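PDB 3PSM: defensin from Pachyrhizus erosus, which acts as an antimicrobial, fungicidal plant defensin that crystallises as a dimer, probably defending the plant against fungal pathogens. Local coordinates for residues 2-10 against 23-34. Numbering follows the deposited sequence.
Sequences TCENLADTF and HCKNKEHLIKGR
Glu28, just past helix 17-27, reaches the loop that follows strand 2-6, and two donors share its OE2. The backbone N of Asp8 comes in on the syn side, 18° out of the carboxylate plane, at 2.7 Å from Glu28 OE2. From the anti side His23 NE2 donates in its own ring plane, 2.8 Å from Glu28 OE2, which fixes the rotation of the imidazole. Glu28 OE1 takes a hydrogen bond from a water oxygen at 2.6 Å; that water also reaches Asp8 OD2 weakly, a link that probably eases the proximity of the two carboxylates. With CG anti to the backbone N (chi1 174°), the His23 ring is turned toward the 7-10 loop: Phe10 CB sits squarely over its centre, Lys27 CB lies against the opposite face nearer the rim, and Thr9 OG1 meets the edge at His23 CE1 (3.3 Å). Phe10 also turns its ring edge toward the imidazole face, an offset T-shaped pair with planes at 87°.

This is the cysteine-stabilised alpha-beta fold of plant defensins, the helix pinned to strand 41-46 by Cys24-Cys43 and the contact joining strand 2-6 and its loop to the helix end and strand 32-35. Over that central strand, the two outer strands are tied by Glu4 and Arg34. Arg34, extended from CG to NE, presents its guanidinium side-on: NE to OE1 and NH2 to OE2 of Glu4, both 2.8 Å, both on syn lone pairs, the flat groups nearly coplanar. Toward the chain's start, the side chains of Thr2 and Ile31 cross at about a right angle, Thr2 CG2 touching Ile31 CD1 at 3.9 Å.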
ATOM      1  N   THR A   2      -4.127  13.521 -13.305  1.00 29.41           N
ATOM      2  CA  THR A   2      -3.870  13.244 -11.920  1.00 29.72           C
ATOM      3  C   THR A   2      -2.944  14.314 -11.349  1.00 28.17           C
ATOM      4  O   THR A   2      -2.343  15.122 -12.024  1.00 35.13           O
ATOM      5  CB  THR A   2      -3.180  11.906 -11.658  1.00 32.98           C
ATOM      6  OG1 THR A   2      -1.882  11.958 -12.244  1.00 35.93           O
ATOM      7  CG2 THR A   2      -3.996  10.739 -12.235  1.00 36.43           C
ATOM      8  N   CYS A   3      -3.104  14.437 -10.001  1.00 24.43           N
ATOM      9  CA  CYS A   3      -2.563  15.516  -9.208  1.00 21.73           C
ATOM     10  C   CYS A   3      -1.972  14.912  -7.950  1.00 17.90           C
ATOM     11  O   CYS A   3      -2.592  13.973  -7.392  1.00 19.69           O
ATOM     12  CB  CYS A   3      -3.614  16.539  -8.776  1.00 26.20           C
ATOM     13  SG  CYS A   3      -4.173  17.592 -10.120  1.00 30.22           S
ATOM     14  N   GLU A   4      -0.829  15.404  -7.511  1.00 16.13           N
ATOM     15  CA  GLU A   4      -0.134  14.909  -6.322  1.00 12.99           C
ATOM     16  C   GLU A   4      -0.038  16.039  -5.308  1.00 13.32           C
ATOM     17  O   GLU A   4       0.527  17.099  -5.593  1.00 16.82           O
ATOM     18  CB  GLU A   4       1.204  14.306  -6.747  1.00 14.46           C
ATOM     19  CG  GLU A   4       1.861  13.585  -5.591  1.00 14.01           C
ATOM     20  CD  GLU A   4       3.181  12.920  -5.862  1.00 14.70           C
ATOM     21  OE1 GLU A   4       3.401  11.809  -5.371  1.00 15.34           O
ATOM     22  OE2 GLU A   4       3.964  13.480  -6.683  1.00 22.27           O
ATOM     23  N   ASN A   5      -0.618  15.832  -4.120  1.00 12.43           N
ATOM     24  CA  ASN A   5      -0.573  16.805  -3.033  1.00 12.28           C
ATOM     25  C   ASN A   5      -0.380  16.097  -1.721  1.00 10.74           C
ATOM     26  O   ASN A   5      -0.535  14.856  -1.618  1.00 11.36           O
ATOM     27  CB  ASN A   5      -1.841  17.641  -3.009  1.00 14.41           C
ATOM     28  CG  ASN A   5      -1.754  18.656  -4.149  1.00 18.43           C
ATOM     29  OD1 ASN A   5      -1.136  19.705  -3.998  1.00 20.53           O
ATOM     30  ND2 ASN A   5      -2.240  18.394  -5.344  1.00 21.19           N
ATOM     31  N   LEU A   6       0.005  16.847  -0.698  1.00 11.35           N
ATOM     32  CA  LEU A   6       0.215  16.251   0.620  1.00 10.99           C
ATOM     33  C   LEU A   6      -1.030  15.545   1.112  1.00 10.48           C
ATOM     34  O   LEU A   6      -2.164  15.990   0.932  1.00 12.51           O
ATOM     35  CB  LEU A   6       0.605  17.337   1.645  1.00 12.15           C
ATOM     36  CG  LEU A   6       2.020  17.831   1.488  1.00 13.46           C
ATOM     37  CD1 LEU A   6       2.182  19.075   2.390  1.00 17.02           C
ATOM     38  CD2 LEU A   6       3.075  16.803   1.859  1.00 13.90           C
ATOM     39  N   ALA A   7      -0.832  14.433   1.803  1.00 10.46           N
ATOM     40  CA  ALA A   7      -1.892  13.801   2.562  1.00 11.00           C
ATOM     41  C   ALA A   7      -2.493  14.815   3.526  1.00 11.41           C
ATOM     42  O   ALA A   7      -1.761  15.684   4.045  1.00 14.10           O
ATOM     43  CB  ALA A   7      -1.345  12.587   3.277  1.00 11.24           C
ATOM     44  N   ASP A   8      -3.735  14.647   3.854  1.00 14.23           N
ATOM     45  CA  ASP A   8      -4.374  15.535   4.780  1.00 14.08           C
ATOM     46  C   ASP A   8      -4.044  15.236   6.243  1.00 12.52           C
ATOM     47  O   ASP A   8      -3.834  16.170   7.015  1.00 15.16           O
ATOM     48  CB  ASP A   8      -5.922  15.473   4.560  1.00 18.16           C
ATOM     49  CG  ASP A   8      -6.426  16.277   3.368  1.00 24.92           C
ATOM     50  OD1 ASP A   8      -5.708  17.139   2.815  1.00 26.44           O
ATOM     51  OD2 ASP A   8      -7.600  16.048   2.979  1.00 38.70           O
ATOM     52  N   THR A   9      -4.003  13.967   6.638  1.00 11.90           N
ATOM     53  CA  THR A   9      -3.965  13.583   8.052  1.00 13.25           C
ATOM     54  C   THR A   9      -2.961  12.495   8.339  1.00 12.47           C
ATOM     55  O   THR A   9      -3.024  11.858   9.350  1.00 17.82           O
ATOM     56  CB  THR A   9      -5.383  13.150   8.520  1.00 15.34           C
ATOM     57  OG1 THR A   9      -5.839  12.113   7.631  1.00 19.05           O
ATOM     58  CG2 THR A   9      -6.336  14.336   8.439  1.00 15.49           C
ATOM     59  N   PHE A  10      -2.000  12.275   7.474  1.00 11.24           N
ATOM     60  CA  PHE A  10      -0.923  11.312   7.763  1.00 10.42           C
ATOM     61  C   PHE A  10      -0.115  11.806   8.957  1.00 10.94           C
ATOM     62  O   PHE A  10       0.298  12.964   8.964  1.00 12.89           O
ATOM     63  CB  PHE A  10      -0.083  11.147   6.513  1.00 10.42           C
ATOM     64  CG  PHE A  10       1.058  10.129   6.659  1.00  9.62           C
ATOM     65  CD1 PHE A  10       0.882   8.800   6.281  1.00 10.81           C
ATOM     66  CD2 PHE A  10       2.284  10.493   7.148  1.00 10.25           C
ATOM     67  CE1 PHE A  10       1.909   7.899   6.369  1.00 11.41           C
ATOM     68  CE2 PHE A  10       3.333   9.556   7.229  1.00 10.94           C
ATOM     69  CZ  PHE A  10       3.131   8.271   6.838  1.00 11.57           C
ATOM     70  N   HIS A  23      -2.316   4.866   3.741  1.00  8.47           N
ATOM     71  CA  HIS A  23      -3.089   6.033   4.116  1.00  8.71           C
ATOM     72  C   HIS A  23      -3.885   6.583   2.939  1.00  8.68           C
ATOM     73  O   HIS A  23      -5.094   6.868   3.023  1.00  9.67           O
ATOM     74  CB  HIS A  23      -2.140   7.112   4.696  1.00  9.20           C
ATOM     75  CG  HIS A  23      -2.893   8.403   4.956  1.00 10.41           C
ATOM     76  ND1 HIS A  23      -3.483   8.647   6.188  1.00 11.99           N
ATOM     77  CD2 HIS A  23      -3.139   9.442   4.113  1.00 11.54           C
ATOM     78  CE1 HIS A  23      -4.097   9.811   6.057  1.00 12.72           C
ATOM     79  NE2 HIS A  23      -3.927  10.292   4.843  1.00 13.10           N
ATOM     80  N   CYS A  24      -3.195   6.842   1.832  1.00  8.18           N
ATOM     81  CA  CYS A  24      -3.839   7.502   0.692  1.00  8.51           C
ATOM     82  C   CYS A  24      -4.960   6.651   0.111  1.00  8.57           C
ATOM     83  O   CYS A  24      -6.015   7.165  -0.208  1.00 10.28           O
ATOM     84  CB  CYS A  24      -2.806   7.841  -0.372  1.00  8.72           C
ATOM     85  SG  CYS A  24      -1.615   9.105   0.194  1.00  8.61           S
ATOM     86  N   LYS A  25      -4.728   5.328  -0.029  1.00  8.60           N
ATOM     87  CA  LYS A  25      -5.744   4.438  -0.593  1.00  9.09           C
ATOM     88  C   LYS A  25      -6.897   4.220   0.372  1.00  9.53           C
ATOM     89  O   LYS A  25      -8.065   4.170  -0.049  1.00 12.11           O
ATOM     90  CB  LYS A  25      -5.121   3.100  -0.979  1.00  9.02           C
ATOM     91  CG  LYS A  25      -4.261   3.141  -2.200  1.00  9.01           C
ATOM     92  CD  LYS A  25      -3.502   1.857  -2.460  1.00  9.68           C
ATOM     93  CE  LYS A  25      -2.887   1.839  -3.863  1.00 11.96           C
ATOM     94  NZ  LYS A  25      -1.867   0.821  -4.045  1.00 11.64           N
ATOM     95  N   ASN A  26      -6.593   3.992   1.635  1.00  9.83           N
ATOM     96  CA  ASN A  26      -7.571   3.453   2.593  1.00 10.14           C
ATOM     97  C   ASN A  26      -8.162   4.449   3.523  1.00 11.22           C
ATOM     98  O   ASN A  26      -9.262   4.184   4.055  1.00 16.03           O
ATOM     99  CB  ASN A  26      -6.920   2.300   3.379  1.00 10.56           C
ATOM    100  CG  ASN A  26      -6.504   1.201   2.444  1.00 10.52           C
ATOM    101  OD1 ASN A  26      -7.311   0.793   1.566  1.00 12.74           O
ATOM    102  ND2 ASN A  26      -5.304   0.700   2.594  1.00 10.64           N
ATOM    103  N   LYS A  27      -7.502   5.576   3.782  1.00 10.56           N
ATOM    104  CA  LYS A  27      -8.059   6.654   4.564  1.00 12.10           C
ATOM    105  C   LYS A  27      -8.640   7.756   3.689  1.00 12.81           C
ATOM    106  O   LYS A  27      -9.690   8.315   3.972  1.00 16.46           O
ATOM    107  CB  LYS A  27      -7.077   7.228   5.563  1.00 14.95           C
ATOM    108  CG  LYS A  27      -6.633   6.191   6.552  1.00 19.06           C
ATOM    109  CD  LYS A  27      -7.656   6.113   7.667  1.00 22.23           C
ATOM    110  CE  LYS A  27      -7.174   5.189   8.774  1.00 25.88           C
ATOM    111  NZ  LYS A  27      -7.135   3.774   8.273  1.00 34.49           N
ATOM    112  N   GLU A  28      -7.959   8.097   2.605  1.00 14.14           N
ATOM    113  CA  GLU A  28      -8.419   9.177   1.733  1.00 15.62           C
ATOM    114  C   GLU A  28      -9.079   8.676   0.452  1.00 16.15           C
ATOM    115  O   GLU A  28      -9.689   9.464  -0.294  1.00 18.31           O
ATOM    116  CB  GLU A  28      -7.273  10.160   1.439  1.00 14.99           C
ATOM    117  CG  GLU A  28      -6.737  10.844   2.671  1.00 18.23           C
ATOM    118  CD  GLU A  28      -5.881  12.074   2.405  1.00 18.35           C
ATOM    119  OE1 GLU A  28      -6.180  12.862   1.483  1.00 21.58           O
ATOM    120  OE2 GLU A  28      -4.917  12.282   3.189  1.00 26.04           O
ATOM    121  N   HIS A  29      -9.067   7.369   0.194  1.00 14.72           N
ATOM    122  CA  HIS A  29      -9.730   6.790  -0.973  1.00 17.17           C
ATOM    123  C   HIS A  29      -9.225   7.432  -2.270  1.00 14.71           C
ATOM    124  O   HIS A  29      -9.974   7.595  -3.270  1.00 18.01           O
ATOM    125  CB  HIS A  29     -11.269   6.777  -0.836  1.00 24.17           C
ATOM    126  CG  HIS A  29     -11.654   5.870   0.285  1.00 30.31           C
ATOM    127  ND1 HIS A  29     -11.562   4.480   0.243  1.00 36.20           N
ATOM    128  CD2 HIS A  29     -12.094   6.192   1.527  1.00 37.05           C
ATOM    129  CE1 HIS A  29     -11.951   3.983   1.402  1.00 38.66           C
ATOM    130  NE2 HIS A  29     -12.280   5.004   2.188  1.00 42.32           N
ATOM    131  N   LEU A  30      -7.952   7.681  -2.299  1.00 13.22           N
ATOM    132  CA  LEU A  30      -7.286   8.261  -3.471  1.00 12.93           C
ATOM    133  C   LEU A  30      -6.576   7.160  -4.233  1.00 12.08           C
ATOM    134  O   LEU A  30      -6.704   5.957  -3.932  1.00 13.36           O
ATOM    135  CB  LEU A  30      -6.402   9.439  -3.062  1.00 12.49           C
ATOM    136  CG  LEU A  30      -7.122  10.526  -2.258  1.00 13.52           C
ATOM    137  CD1 LEU A  30      -6.173  11.653  -1.861  1.00 14.09           C
ATOM    138  CD2 LEU A  30      -8.340  11.039  -3.026  1.00 18.66           C
ATOM    139  N   ILE A  31      -5.801   7.523  -5.230  1.00 12.15           N
ATOM    140  CA  ILE A  31      -5.212   6.520  -6.115  1.00 12.33           C
ATOM    141  C   ILE A  31      -4.049   5.779  -5.471  1.00 10.87           C
ATOM    142  O   ILE A  31      -3.989   4.553  -5.506  1.00 11.44           O
ATOM    143  CB  ILE A  31      -4.760   7.138  -7.445  1.00 12.99           C
ATOM    144  CG1 ILE A  31      -5.931   7.747  -8.209  1.00 14.18           C
ATOM    145  CG2 ILE A  31      -4.022   6.116  -8.295  1.00 15.09           C
ATOM    146  CD1 ILE A  31      -5.454   8.619  -9.354  1.00 18.83           C
ATOM    147  N   LYS A  32      -3.113   6.509  -4.896  1.00 10.69           N
ATOM    148  CA  LYS A  32      -1.879   5.957  -4.367  1.00 10.23           C
ATOM    149  C   LYS A  32      -1.194   6.996  -3.526  1.00  8.78           C
ATOM    150  O   LYS A  32      -1.553   8.192  -3.541  1.00  9.57           O
ATOM    151  CB  LYS A  32      -0.952   5.445  -5.464  1.00 11.39           C
ATOM    152  CG  LYS A  32      -0.470   6.529  -6.392  1.00 14.59           C
ATOM    153  CD  LYS A  32       0.426   5.984  -7.493  1.00 21.77           C
ATOM    154  CE  LYS A  32       0.949   7.082  -8.401  1.00 29.14           C
ATOM    155  NZ  LYS A  32       1.903   6.480  -9.351  1.00 38.65           N
ATOM    156  N   GLY A  33      -0.207   6.556  -2.771  1.00  8.66           N
ATOM    157  CA  GLY A  33       0.635   7.438  -2.008  1.00  8.54           C
ATOM    158  C   GLY A  33       2.087   7.005  -2.043  1.00  8.37           C
ATOM    159  O   GLY A  33       2.391   5.824  -2.192  1.00  9.08           O
ATOM    160  N   ARG A  34       2.963   7.976  -1.806  1.00  8.42           N
ATOM    161  CA  ARG A  34       4.381   7.721  -1.657  1.00  8.63           C
ATOM    162  C   ARG A  34       4.988   8.783  -0.749  1.00  8.59           C
ATOM    163  O   ARG A  34       4.503   9.928  -0.708  1.00  8.92           O
ATOM    164  CB  ARG A  34       5.125   7.711  -2.981  1.00 10.10           C
ATOM    165  CG  ARG A  34       5.058   9.070  -3.682  1.00 11.47           C
ATOM    166  CD  ARG A  34       5.955   9.132  -4.873  1.00 13.56           C
ATOM    167  NE  ARG A  34       5.788  10.403  -5.566  1.00 13.60           N
ATOM    168  CZ  ARG A  34       6.664  10.896  -6.434  1.00 14.80           C
ATOM    169  NH1 ARG A  34       7.786  10.249  -6.702  1.00 17.13           N
ATOM    170  NH2 ARG A  34       6.325  12.057  -6.984  1.00 18.28           N
TER
HETATM  171  O   HOH W   1      -3.924  14.313  -0.622  1.00 34.69           O
HETATM  172  O   HOH W   2      -8.448  13.796   0.660  1.00 28.96           O